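Local atomic coordinates of conserved domain protein (Porphyromonas gingivalis, PDB entry 3PNN), a protein that probably acts as a glycosyltransferase, passing sugar units in the formation of glycosidic linkages, with a Rossmann-like alpha/beta/alpha fold. Residues 161-166 and 279-284; 157-162 and 213-218; 124-129 and 287-292; 168-173 and 186-191. All coordinates share one frame; numbering follows the deposited sequence. Where two conformers were deposited one is given.

Interaction 1: residues 161-166 and 279-284; sequences SESGGV and SDDRPG
A single hydroxyl, that of Ser161, serves both sides of this contact: OG donates to Asp281 and at the same time closes a turn in its own loop. The bond to the aspartate runs 2.9 Å from Ser161 OG to Asp281 OD1, and reaches the syn lone pair of that oxygen, on the side of OD2. As acceptor, Ser161 OG takes the backbone N-H of Ser163 in a nearly straight bond (2.9 Å, 161°), which makes residues 161-163 an ST turn. The hydroxyl lies anti to its own main-chain nitrogen (chi1 169°), beside the carbonyl carbon, and there it reaches both partners. Ser163 adds a lighter touch, its OG lying 3.4 Å from Asp280 CB. The contact is small, 130 Å² in all, and sits at the surface, joining the loop between strands 148-155 and 166-173 to the beginning of helix 282-294. Tyr278 N donates to Asp281 OD2, and Thr277 N adds a weak bond to the same oxygen. With a hydroxyl on one carboxylate oxygen and main-chain N-H groups on the other, rotation of the Asp281 carboxylate is restricted, and these donors would be expected to stabilise its negative charge.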
loop_
_atom_site.group_PDB
_atom_site.type_symbol
_atom_site.label_atom_id
_atom_site.label_comp_id
_atom_site.label_asym_id
_atom_site.label_seq_id
_atom_site.Cartn_x
_atom_site.Cartn_y
_atom_site.Cartn_z
ATOM N N SER A 161 10.540 1.301 -14.753
ATOM C CA SER A 161 10.708 2.655 -15.273
ATOM C C SER A 161 11.889 2.735 -16.232
ATOM O O SER A 161 12.948 2.162 -15.977
ATOM C CB SER A 161 10.915 3.659 -14.136
ATOM O OG SER A 161 11.334 4.919 -14.665
ATOM N N GLU A 162 11.710 3.454 -17.334
ATOM C CA GLU A 162 12.817 3.682 -18.258
ATOM C C GLU A 162 13.853 4.663 -17.700
ATOM O O GLU A 162 14.909 4.857 -18.298
ATOM C CB GLU A 162 12.304 4.190 -19.606
ATOM C CG GLU A 162 11.494 3.165 -20.383
ATOM C CD GLU A 162 11.241 3.588 -21.817
ATOM O OE1 GLU A 162 12.216 3.932 -22.520
ATOM O OE2 GLU A 162 10.065 3.569 -22.243
ATOM N N SER A 163 13.556 5.271 -16.553
ATOM C CA SER A 163 14.421 6.321 -16.001
ATOM C C SER A 163 15.404 5.837 -14.931
ATOM O O SER A 163 16.322 6.564 -14.540
ATOM C CB SER A 163 13.573 7.472 -15.451
ATOM O OG SER A 163 12.909 8.147 -16.511
ATOM N N GLY A 164 15.213 4.617 -14.450
ATOM C CA GLY A 164 16.075 4.081 -13.412
ATOM C C GLY A 164 15.472 2.860 -12.748
ATOM O O GLY A 164 14.410 2.382 -13.152
ATOM N N GLY A 165 16.142 2.360 -11.717
ATOM C CA GLY A 165 15.684 1.165 -11.037
ATOM C C GLY A 165 14.485 1.405 -10.151
ATOM O O GLY A 165 14.258 2.524 -9.682
ATOM N N VAL A 166 13.709 0.351 -9.923
ATOM C CA VAL A 166 12.595 0.425 -8.996
ATOM C C VAL A 166 12.748 -0.605 -7.886
ATOM O O VAL A 166 13.497 -1.567 -8.019
ATOM C CB VAL A 166 11.237 0.232 -9.703
ATOM C CG1 VAL A 166 11.026 1.336 -10.740
ATOM C CG2 VAL A 166 11.157 -1.143 -10.357
ATOM N N SER A 279 10.546 11.670 -11.955
ATOM C CA SER A 279 9.777 12.791 -12.508
ATOM C C SER A 279 9.496 12.599 -14.000
ATOM O O SER A 279 8.407 12.918 -14.483
ATOM C CB SER A 279 10.480 14.139 -12.232
ATOM O OG SER A 279 11.768 14.183 -12.828
ATOM N N ASP A 280 10.473 12.065 -14.726
ATOM C CA ASP A 280 10.313 11.774 -16.149
ATOM C C ASP A 280 9.184 10.783 -16.460
ATOM O O ASP A 280 8.707 10.725 -17.595
ATOM C CB ASP A 280 11.629 11.251 -16.742
ATOM C CG ASP A 280 12.563 12.371 -17.188
ATOM O OD1 ASP A 280 12.077 13.502 -17.412
ATOM O OD2 ASP A 280 13.782 12.115 -17.327
ATOM N N ASP A 281 8.768 10.001 -15.461
ATOM C CA ASP A 281 7.656 9.051 -15.627
ATOM C C ASP A 281 6.300 9.762 -15.693
ATOM O O ASP A 281 5.313 9.194 -16.153
ATOM C CB ASP A 281 7.585 8.061 -14.456
ATOM C CG ASP A 281 8.792 7.151 -14.370
ATOM O OD1 ASP A 281 9.480 6.976 -15.391
ATOM O OD2 ASP A 281 9.046 6.610 -13.270
ATOM N N ARG A 282 6.236 10.991 -15.197
ATOM C CA ARG A 282 4.927 11.632 -15.010
ATOM C C ARG A 282 4.074 11.833 -16.292
ATOM O O ARG A 282 2.881 11.541 -16.293
ATOM C CB ARG A 282 5.064 12.946 -14.234
ATOM C CG ARG A 282 3.714 13.515 -13.808
ATOM C CD ARG A 282 3.851 14.851 -13.048
ATOM N NE ARG A 282 2.527 15.399 -12.780
ATOM C CZ ARG A 282 1.840 16.117 -13.660
ATOM N NH1 ARG A 282 2.369 16.386 -14.851
ATOM N NH2 ARG A 282 0.631 16.579 -13.347
ATOM N N PRO A 283 4.671 12.347 -17.375
ATOM C CA PRO A 283 3.858 12.556 -18.584
ATOM C C PRO A 283 3.177 11.262 -19.068
ATOM O O PRO A 283 2.066 11.316 -19.598
ATOM C CB PRO A 283 4.887 13.051 -19.608
ATOM C CG PRO A 283 5.897 13.752 -18.771
ATOM C CD PRO A 283 6.024 12.914 -17.526
ATOM N N GLY A 284 3.814 10.117 -18.857
ATOM C CA GLY A 284 3.235 8.856 -19.285
ATOM C C GLY A 284 2.003 8.529 -18.467
ATOM O O GLY A 284 1.031 7.971 -18.975
#

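Interaction 2: residues 157-162 and 213-218; sequences GNTLSE and VSMNMW
The loop that leaves strand 148-155 folds back over the end of strand 212-215, where Thr159 places its methyl group against Val213 and Met215. Both strand residues send their side chains from the same side of the strand, toward the loop. Thr159 CG2 comes within 4.3 Å of Val213 CG2 and 4.2 Å of the selenium of Met215, a residue present as selenomethionine. The threonine and Met215 side chains lie alongside, pointing opposite ways, and Met215 is folded at chi2 (-58°) and chi3 (-67°), so that its selenium rather than its terminal CE lies next to the methyl. At Thr159 the branches divide the work: CG2 stands anti to the carbonyl carbon and makes the apolar contact, while OG1 is bonded to Val156 O. Past Met215 the chain turns a corner at Asn216, before strand 217-220. At the corner, Asn216 N donates to Ser214 OG (3.1 Å) in an ST turn. Trp218 NE1 donates to Asn216 OD1 at 2.9 Å; the oxygen lies in the indole plane, whereas the donor stands well above the plane of the amide. Trp273 and a bound glycerol, probably from the crystallisation liquor, also lie against Met215. Across the loop-strand junction itself, ordinary van der Waals contact does the joining, and the threonine hydroxyl is engaged by Val156 O, leaving the methyl to face the buried side chains of Val213 and Met215.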
loop_
_atom_site.group_PDB
_atom_site.type_symbol
_atom_site.label_atom_id
_atom_site.label_comp_id
_atom_site.label_asym_id
_atom_site.label_seq_id
_atom_site.Cartn_x
_atom_site.Cartn_y
_atom_site.Cartn_z
ATOM N N GLY A 157 7.360 -6.979 -15.013
ATOM C CA GLY A 157 7.689 -6.364 -16.296
ATOM C C GLY A 157 6.785 -5.201 -16.672
ATOM O O GLY A 157 7.134 -4.368 -17.511
ATOM N N ASN A 158 5.616 -5.146 -16.043
ATOM C CA ASN A 158 4.671 -4.059 -16.259
ATOM C C ASN A 158 4.880 -2.895 -15.284
ATOM O O ASN A 158 4.165 -1.891 -15.353
ATOM C CB ASN A 158 3.224 -4.556 -16.096
ATOM C CG ASN A 158 2.820 -5.576 -17.146
ATOM O OD1 ASN A 158 3.282 -5.538 -18.292
ATOM N ND2 ASN A 158 1.943 -6.489 -16.760
ATOM N N THR A 159 5.844 -3.018 -14.374
ATOM C CA THR A 159 5.995 -2.023 -13.306
ATOM C C THR A 159 7.341 -1.315 -13.306
ATOM O O THR A 159 7.717 -0.700 -12.308
ATOM C CB THR A 159 5.812 -2.660 -11.908
ATOM O OG1 THR A 159 6.951 -3.488 -11.598
ATOM C CG2 THR A 159 4.514 -3.499 -11.849
ATOM N N LEU A 160 8.074 -1.391 -14.409
ATOM C CA LEU A 160 9.424 -0.830 -14.438
ATOM C C LEU A 160 9.413 0.618 -14.918
ATOM O O LEU A 160 8.400 1.105 -15.414
ATOM C CB LEU A 160 10.329 -1.672 -15.338
ATOM C CG LEU A 160 10.273 -3.169 -15.029
ATOM C CD1 LEU A 160 11.107 -3.934 -16.051
ATOM C CD2 LEU A 160 10.737 -3.454 -13.609
ATOM N N SER A 161 10.540 1.301 -14.753
ATOM C CA SER A 161 10.708 2.655 -15.273
ATOM C C SER A 161 11.889 2.735 -16.232
ATOM O O SER A 161 12.948 2.162 -15.977
ATOM C CB SER A 161 10.915 3.659 -14.136
ATOM O OG SER A 161 11.334 4.919 -14.665
ATOM N N GLU A 162 11.710 3.454 -17.334
ATOM C CA GLU A 162 12.817 3.682 -18.258
ATOM C C GLU A 162 13.853 4.663 -17.700
ATOM O O GLU A 162 14.909 4.857 -18.298
ATOM C CB GLU A 162 12.304 4.190 -19.606
ATOM C CG GLU A 162 11.494 3.165 -20.383
ATOM C CD GLU A 162 11.241 3.588 -21.817
ATOM O OE1 GLU A 162 12.216 3.932 -22.520
ATOM O OE2 GLU A 162 10.065 3.569 -22.243
ATOM N N VAL A 213 4.805 -9.499 -8.347
ATOM C CA VAL A 213 5.316 -8.562 -7.341
ATOM C C VAL A 213 4.180 -7.982 -6.530
ATOM O O VAL A 213 3.037 -7.902 -7.003
ATOM C CB VAL A 213 6.142 -7.397 -7.955
ATOM C CG1 VAL A 213 7.468 -7.920 -8.504
ATOM C CG2 VAL A 213 5.346 -6.671 -9.033
ATOM N N SER A 214 4.500 -7.592 -5.301
ATOM C CA SER A 214 3.589 -6.814 -4.478
ATOM C C SER A 214 3.720 -5.336 -4.839
ATOM O O SER A 214 4.830 -4.850 -5.079
ATOM C CB SER A 214 3.921 -7.008 -2.991
ATOM O OG SER A 214 3.239 -6.048 -2.196
HETATM N N MSE A 215 2.594 -4.625 -4.887
HETATM C CA MSE A 215 2.604 -3.160 -5.017
HETATM C C MSE A 215 1.943 -2.551 -3.780
HETATM O O MSE A 215 1.414 -1.427 -3.814
HETATM C CB MSE A 215 1.895 -2.691 -6.304
HETATM C CG MSE A 215 2.531 -3.250 -7.588
HETATM SE SE MSE A 215 4.427 -2.774 -7.759
HETATM C CE MSE A 215 4.237 -0.868 -7.999
ATOM N N ASN A 216 2.001 -3.303 -2.687
ATOM C CA ASN A 216 1.438 -2.889 -1.396
ATOM C C ASN A 216 -0.088 -2.751 -1.415
ATOM O O ASN A 216 -0.641 -1.863 -0.765
ATOM C CB ASN A 216 2.084 -1.594 -0.894
ATOM C CG ASN A 216 2.642 -1.723 0.520
ATOM O OD1 ASN A 216 2.990 -2.820 0.972
ATOM N ND2 ASN A 216 2.753 -0.587 1.221
HETATM N N MSE A 217 -0.761 -3.620 -2.167
HETATM C CA MSE A 217 -2.218 -3.736 -2.091
HETATM C C MSE A 217 -2.551 -5.059 -1.405
HETATM O O MSE A 217 -2.429 -6.121 -2.015
HETATM C CB MSE A 217 -2.844 -3.684 -3.496
HETATM C CG MSE A 217 -4.373 -3.868 -3.525
HETATM SE SE MSE A 217 -5.097 -3.459 -5.331
HETATM C CE MSE A 217 -6.419 -2.125 -4.830
ATOM N N TRP A 218 -2.968 -4.996 -0.137
ATOM C CA TRP A 218 -3.172 -6.203 0.678
ATOM C C TRP A 218 -4.611 -6.284 1.145
ATOM O O TRP A 218 -5.306 -5.264 1.202
ATOM C CB TRP A 218 -2.323 -6.102 1.940
ATOM C CG TRP A 218 -0.873 -5.963 1.699
ATOM C CD1 TRP A 218 -0.146 -4.807 1.636
ATOM C CD2 TRP A 218 0.047 -7.035 1.513
ATOM N NE1 TRP A 218 1.182 -5.104 1.415
ATOM C CE2 TRP A 218 1.321 -6.466 1.330
ATOM C CE3 TRP A 218 -0.087 -8.430 1.474
ATOM C CZ2 TRP A 218 2.463 -7.244 1.110
ATOM C CZ3 TRP A 218 1.055 -9.208 1.268
ATOM C CH2 TRP A 218 2.308 -8.607 1.081
#

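Interaction 3: residues 124-129 and 287-292; sequences DDFYGR and AKLREL
Phe126 extends its ring from the loop toward helix 282-294 and carries half of the 108 Å² buried here, with Leu289 and Leu292 of that helix sharing most of the remainder. The two leucines stand three residues apart, which puts them on one side of the helix, and they share the ring, Leu289 at CD1 and CE1, Leu292 at CZ. Leu289 CD2 lies 3.8 Å from Phe126 CE1 and 3.9 Å from Phe126 CD1, oblique to the ring. Leu292 CD1, also oblique, is 3.8 Å from Phe126 CZ. The approaches differ: Leu289 lies alongside the phenylalanine, pointing the opposite way, whereas Leu292 comes to meet it from the other direction. Phe126 reaches this far because its CG is anti to the main-chain nitrogen (chi1 -178°), sending the ring out from the loop toward the helix. Both leucines have nearly the same shape, with CG anti to the carbonyl carbon, and each offers a single methyl to the ring. The interaction is purely apolar, and the polar chemistry of the loop lies elsewhere, where Asp124 and Asp125 bind glycerol molecules, probably from the crystallisation liquor. Phe126 also stacks on the ring of Phe274 and touches Tyr298. The 124-129 loop follows strand 118-122 and leads through Gly128, the N-cap, into helix 129-140; Tyr38 of helix 35-46 packs on both Phe126 and Leu289, so that the C-terminal helix 282-294 is packed against the loop that precedes helix 129-140 and against Tyr38.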
loop_
_atom_site.group_PDB
_atom_site.type_symbol
_atom_site.label_atom_id
_atom_site.label_comp_id
_atom_site.label_asym_id
_atom_site.label_seq_id
_atom_site.Cartn_x
_atom_site.Cartn_y
_atom_site.Cartn_z
ATOM N N ASP A 124 -0.554 7.053 -3.377
ATOM C CA ASP A 124 -0.149 7.734 -4.604
ATOM C C ASP A 124 0.231 6.741 -5.706
ATOM O O ASP A 124 1.026 7.056 -6.590
ATOM C CB ASP A 124 1.017 8.686 -4.301
ATOM C CG ASP A 124 1.107 9.851 -5.277
ATOM O OD1 ASP A 124 0.085 10.221 -5.911
ATOM O OD2 ASP A 124 2.217 10.412 -5.397
ATOM N N ASP A 125 -0.318 5.533 -5.630
ATOM C CA ASP A 125 -0.181 4.555 -6.717
ATOM C C ASP A 125 -1.535 4.298 -7.363
ATOM O O ASP A 125 -2.561 4.270 -6.677
ATOM C CB ASP A 125 0.396 3.224 -6.210
ATOM C CG ASP A 125 1.878 3.316 -5.898
ATOM O OD1 ASP A 125 2.698 3.257 -6.831
ATOM O OD2 ASP A 125 2.222 3.482 -4.721
ATOM N N PHE A 126 -1.528 4.099 -8.680
ATOM C CA PHE A 126 -2.737 3.761 -9.419
ATOM C C PHE A 126 -2.820 2.248 -9.600
ATOM O O PHE A 126 -1.979 1.637 -10.277
ATOM C CB PHE A 126 -2.774 4.495 -10.774
ATOM C CG PHE A 126 -4.018 4.230 -11.584
ATOM C CD1 PHE A 126 -5.096 5.122 -11.557
ATOM C CD2 PHE A 126 -4.107 3.105 -12.398
ATOM C CE1 PHE A 126 -6.244 4.889 -12.317
ATOM C CE2 PHE A 126 -5.255 2.858 -13.162
ATOM C CZ PHE A 126 -6.326 3.750 -13.122
ATOM N N TYR A 127 -3.837 1.643 -8.991
ATOM C CA TYR A 127 -3.953 0.184 -8.961
ATOM C C TYR A 127 -4.853 -0.389 -10.069
ATOM O O TYR A 127 -4.695 -1.542 -10.470
ATOM C CB TYR A 127 -4.455 -0.248 -7.591
ATOM C CG TYR A 127 -3.434 -0.009 -6.504
ATOM C CD1 TYR A 127 -2.408 -0.925 -6.283
ATOM C CD2 TYR A 127 -3.478 1.142 -5.712
ATOM C CE1 TYR A 127 -1.451 -0.711 -5.293
ATOM C CE2 TYR A 127 -2.526 1.357 -4.711
ATOM C CZ TYR A 127 -1.524 0.414 -4.504
ATOM O OH TYR A 127 -0.573 0.608 -3.521
ATOM N N GLY A 128 -5.798 0.415 -10.549
ATOM C CA GLY A 128 -6.722 -0.012 -11.589
ATOM C C GLY A 128 -7.989 -0.652 -11.038
ATOM O O GLY A 128 -7.975 -1.301 -9.996
ATOM N N ARG A 129 -9.094 -0.477 -11.749
ATOM C CA ARG A 129 -10.398 -0.887 -11.235
ATOM C C ARG A 129 -10.476 -2.355 -10.845
ATOM O O ARG A 129 -11.027 -2.685 -9.793
ATOM C CB ARG A 129 -11.489 -0.578 -12.253
ATOM C CG ARG A 129 -12.879 -0.879 -11.748
ATOM C CD ARG A 129 -13.903 -0.315 -12.742
ATOM N NE ARG A 129 -15.273 -0.577 -12.320
ATOM C CZ ARG A 129 -16.340 -0.336 -13.079
ATOM N NH1 ARG A 129 -16.176 0.155 -14.303
ATOM N NH2 ARG A 129 -17.561 -0.601 -12.620
ATOM N N ALA A 287 -0.786 10.734 -19.604
ATOM C CA ALA A 287 -1.338 10.213 -20.853
ATOM C C ALA A 287 -2.246 9.000 -20.619
ATOM O O ALA A 287 -3.289 8.860 -21.262
ATOM C CB ALA A 287 -0.220 9.880 -21.847
ATOM N N LYS A 288 -1.871 8.121 -19.699
ATOM C CA LYS A 288 -2.671 6.928 -19.448
ATOM C C LYS A 288 -4.023 7.284 -18.842
ATOM O O LYS A 288 -5.051 6.712 -19.210
ATOM C CB LYS A 288 -1.937 5.947 -18.534
ATOM C CG LYS A 288 -2.728 4.678 -18.268
ATOM C CD LYS A 288 -3.018 3.924 -19.563
ATOM C CE LYS A 288 -3.776 2.637 -19.294
ATOM N NZ LYS A 288 -4.053 1.909 -20.562
ATOM N N LEU A 289 -4.031 8.231 -17.906
ATOM C CA LEU A 289 -5.299 8.652 -17.317
ATOM C C LEU A 289 -6.204 9.308 -18.377
ATOM O O LEU A 289 -7.429 9.151 -18.362
ATOM C CB LEU A 289 -5.053 9.622 -16.154
ATOM C CG LEU A 289 -4.382 8.986 -14.925
ATOM C CD1 LEU A 289 -3.965 10.080 -13.925
ATOM C CD2 LEU A 289 -5.282 7.963 -14.248
ATOM N N ARG A 290 -5.603 10.069 -19.282
ATOM C CA ARG A 290 -6.374 10.716 -20.350
ATOM C C ARG A 290 -6.995 9.655 -21.267
ATOM O O ARG A 290 -8.169 9.749 -21.662
ATOM C CB ARG A 290 -5.480 11.672 -21.151
ATOM C CG ARG A 290 -6.245 12.751 -21.915
ATOM C CD ARG A 290 -5.776 12.907 -23.363
ATOM N NE ARG A 290 -4.326 13.041 -23.498
ATOM C CZ ARG A 290 -3.543 12.146 -24.101
ATOM N NH1 ARG A 290 -2.233 12.350 -24.180
ATOM N NH2 ARG A 290 -4.069 11.047 -24.630
ATOM N N GLU A 291 -6.197 8.648 -21.596
ATOM C CA GLU A 291 -6.657 7.555 -22.447
ATOM C C GLU A 291 -7.791 6.736 -21.812
ATOM O O GLU A 291 -8.770 6.401 -22.487
ATOM C CB GLU A 291 -5.476 6.665 -22.851
ATOM C CG GLU A 291 -4.538 7.332 -23.859
ATOM C CD GLU A 291 -3.160 6.694 -23.911
ATOM O OE1 GLU A 291 -2.992 5.581 -23.371
ATOM O OE2 GLU A 291 -2.241 7.313 -24.491
ATOM N N LEU A 292 -7.674 6.423 -20.526
ATOM C CA LEU A 292 -8.722 5.679 -19.836
ATOM C C LEU A 292 -10.009 6.494 -19.754
ATOM O O LEU A 292 -11.117 5.946 -19.796
ATOM C CB LEU A 292 -8.271 5.327 -18.420
ATOM C CG LEU A 292 -7.141 4.307 -18.334
ATOM C CD1 LEU A 292 -6.596 4.241 -16.911
ATOM C CD2 LEU A 292 -7.652 2.949 -18.801
#

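Interaction 4: residues 168-173 and 186-191; sequences RGVCQV and TGIERT
Strands 166-173 and 179-191 form an antiparallel hairpin, and residues 168-173 and 186-191 run apart from their nearest pair, Arg168 and Thr186 (6.5 Å between CA atoms), next to a G1 beta bulge in which Gly187 and Ile188 both face Val166. Gly187 has the positive phi (76°) of that bulge. Ile188 then turns its side chain back across the hairpin, and its CD1 does the touching: it lies 3.5 Å from Arg168 CB and 3.7 Å from Arg168 CG, and it is 4.2 Å from Val170 CG2. The isoleucine is extended at chi2 (171°), which carries CD1 out to the two residues of the partner strand, whose side chains it meets at a slant. Arg168 offers only the aliphatic root of its chain here; a bend at chi2 (-74°) takes the guanidinium elsewhere, where NH2 donates to Thr159 O and the group makes a cation-pi contact with Trp273. A bound glycerol, probably from the crystallisation liquor, lies about 3 Å from the Arg168 side chain between nearest atoms. Ile195 and Phe197 of strand 194-198 and Leu160 also pack on Ile188. Arg168 is thus amphipathic in use: its methylenes close the hydrophobic contact with Ile188, while its guanidinium is buried but hydrogen-bonded through NE, NH1 and NH2, which probably keeps it well ordered.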
loop_
_atom_site.group_PDB
_atom_site.type_symbol
_atom_site.label_atom_id
_atom_site.label_comp_id
_atom_site.label_asym_id
_atom_site.label_seq_id
_atom_site.Cartn_x
_atom_site.Cartn_y
_atom_site.Cartn_z
ATOM N N ARG A 168 10.728 -3.336 -5.551
ATOM C CA ARG A 168 9.508 -4.139 -5.622
ATOM C C ARG A 168 9.544 -5.284 -4.613
ATOM O O ARG A 168 10.597 -5.867 -4.371
ATOM C CB ARG A 168 9.348 -4.720 -7.034
ATOM C CG ARG A 168 9.245 -3.688 -8.136
ATOM C CD ARG A 168 7.876 -3.023 -8.108
ATOM N NE ARG A 168 7.737 -1.944 -9.086
ATOM C CZ ARG A 168 7.694 -0.649 -8.768
ATOM N NH1 ARG A 168 7.800 -0.266 -7.496
ATOM N NH2 ARG A 168 7.539 0.270 -9.720
ATOM N N GLY A 169 8.397 -5.600 -4.022
ATOM C CA GLY A 169 8.283 -6.809 -3.224
ATOM C C GLY A 169 8.228 -8.016 -4.146
ATOM O O GLY A 169 7.185 -8.302 -4.741
ATOM N N VAL A 170 9.345 -8.727 -4.273
ATOM C CA VAL A 170 9.404 -9.875 -5.176
ATOM C C VAL A 170 8.817 -11.110 -4.497
ATOM O O VAL A 170 9.245 -11.497 -3.407
ATOM C CB VAL A 170 10.845 -10.149 -5.657
ATOM C CG1 VAL A 170 10.884 -11.419 -6.488
ATOM C CG2 VAL A 170 11.356 -8.965 -6.475
ATOM N N CYS A 171 7.827 -11.718 -5.143
ATOM C CA CYS A 171 7.036 -12.763 -4.508
ATOM C C CYS A 171 7.340 -14.157 -5.034
ATOM O O CYS A 171 7.523 -14.344 -6.228
ATOM C CB CYS A 171 5.555 -12.497 -4.765
ATOM S SG CYS A 171 4.978 -11.029 -3.945
ATOM N N GLN A 172 7.367 -15.130 -4.129
ATOM C CA GLN A 172 7.369 -16.536 -4.517
ATOM C C GLN A 172 5.953 -17.034 -4.315
ATOM O O GLN A 172 5.389 -16.863 -3.235
ATOM C CB GLN A 172 8.328 -17.336 -3.639
ATOM C CG GLN A 172 9.724 -16.727 -3.589
ATOM C CD GLN A 172 10.316 -16.578 -4.976
ATOM O OE1 GLN A 172 10.235 -17.497 -5.791
ATOM N NE2 GLN A 172 10.903 -15.414 -5.257
ATOM N N VAL A 173 5.377 -17.643 -5.350
ATOM C CA VAL A 173 3.979 -18.070 -5.301
ATOM C C VAL A 173 3.853 -19.517 -5.776
ATOM O O VAL A 173 4.389 -19.886 -6.824
ATOM C CB VAL A 173 3.086 -17.156 -6.160
ATOM C CG1 VAL A 173 1.613 -17.519 -5.991
ATOM C CG2 VAL A 173 3.308 -15.689 -5.788
ATOM N N THR A 186 15.601 -3.836 -4.295
ATOM C CA THR A 186 15.806 -2.529 -4.925
ATOM C C THR A 186 16.571 -2.667 -6.230
ATOM O O THR A 186 17.198 -3.694 -6.488
ATOM C CB THR A 186 16.603 -1.556 -4.019
ATOM O OG1 THR A 186 17.890 -2.114 -3.733
ATOM C CG2 THR A 186 15.866 -1.284 -2.719
ATOM N N GLY A 187 16.505 -1.627 -7.057
ATOM C CA GLY A 187 17.339 -1.527 -8.242
ATOM C C GLY A 187 16.946 -2.393 -9.421
ATOM O O GLY A 187 17.773 -2.668 -10.295
ATOM N N ILE A 188 15.688 -2.824 -9.454
ATOM C CA ILE A 188 15.210 -3.663 -10.546
ATOM C C ILE A 188 15.104 -2.855 -11.834
ATOM O O ILE A 188 14.401 -1.842 -11.896
ATOM C CB ILE A 188 13.833 -4.284 -10.229
ATOM C CG1 ILE A 188 13.862 -4.975 -8.864
ATOM C CG2 ILE A 188 13.411 -5.248 -11.347
ATOM C CD1 ILE A 188 12.497 -5.424 -8.373
ATOM N N GLU A 189 15.800 -3.316 -12.864
ATOM C CA GLU A 189 15.795 -2.649 -14.157
ATOM C C GLU A 189 15.793 -3.672 -15.276
ATOM O O GLU A 189 16.359 -4.758 -15.137
ATOM C CB GLU A 189 17.045 -1.775 -14.321
ATOM C CG GLU A 189 17.077 -0.513 -13.493
ATOM C CD GLU A 189 18.256 0.383 -13.857
ATOM O OE1 GLU A 189 19.333 0.227 -13.241
ATOM O OE2 GLU A 189 18.105 1.235 -14.762
ATOM N N ARG A 190 15.181 -3.319 -16.400
ATOM C CA ARG A 190 15.343 -4.124 -17.593
ATOM C C ARG A 190 16.542 -3.575 -18.335
ATOM O O ARG A 190 16.475 -2.502 -18.942
ATOM C CB ARG A 190 14.105 -4.093 -18.492
ATOM C CG ARG A 190 14.197 -5.079 -19.652
ATOM C CD ARG A 190 13.024 -4.981 -20.611
ATOM N NE ARG A 190 11.763 -5.413 -20.013
ATOM C CZ ARG A 190 10.797 -4.587 -19.617
ATOM N NH1 ARG A 190 9.685 -5.075 -19.085
ATOM N NH2 ARG A 190 10.939 -3.271 -19.754
ATOM N N THR A 191 17.649 -4.303 -18.252
ATOM C CA THR A 191 18.876 -3.916 -18.925
ATOM C C THR A 191 19.040 -4.791 -20.159
ATOM O O THR A 191 19.311 -5.988 -20.056
ATOM C CB THR A 191 20.087 -4.038 -17.983
ATOM O OG1 THR A 191 19.995 -5.261 -17.239
ATOM C CG2 THR A 191 20.102 -2.876 -17.003
#

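In the fold
Interaction 3 closes the longest loop, 124-129 to 287-292, and encloses the others along the chain. Interactions 1 and 2 start from the same loop after strand 148-155 and share Ser161 and Glu162, and interaction 4 lies nested inside both. Interactions 2 and 4, with centres about 8 Å apart, meet where strands 212-215 and 166-173 pair, whereas interactions 3 and 4 are about 22 Å apart between centres. Tyr127 OH, bonded to Met215 O, ties the loop of interaction 3 to interaction 2. Interactions 1 and 3 thus join helix 282-294 to two loops, and glycerol molecules, probably from the crystallisation liquor, lie by residues of all four interactions.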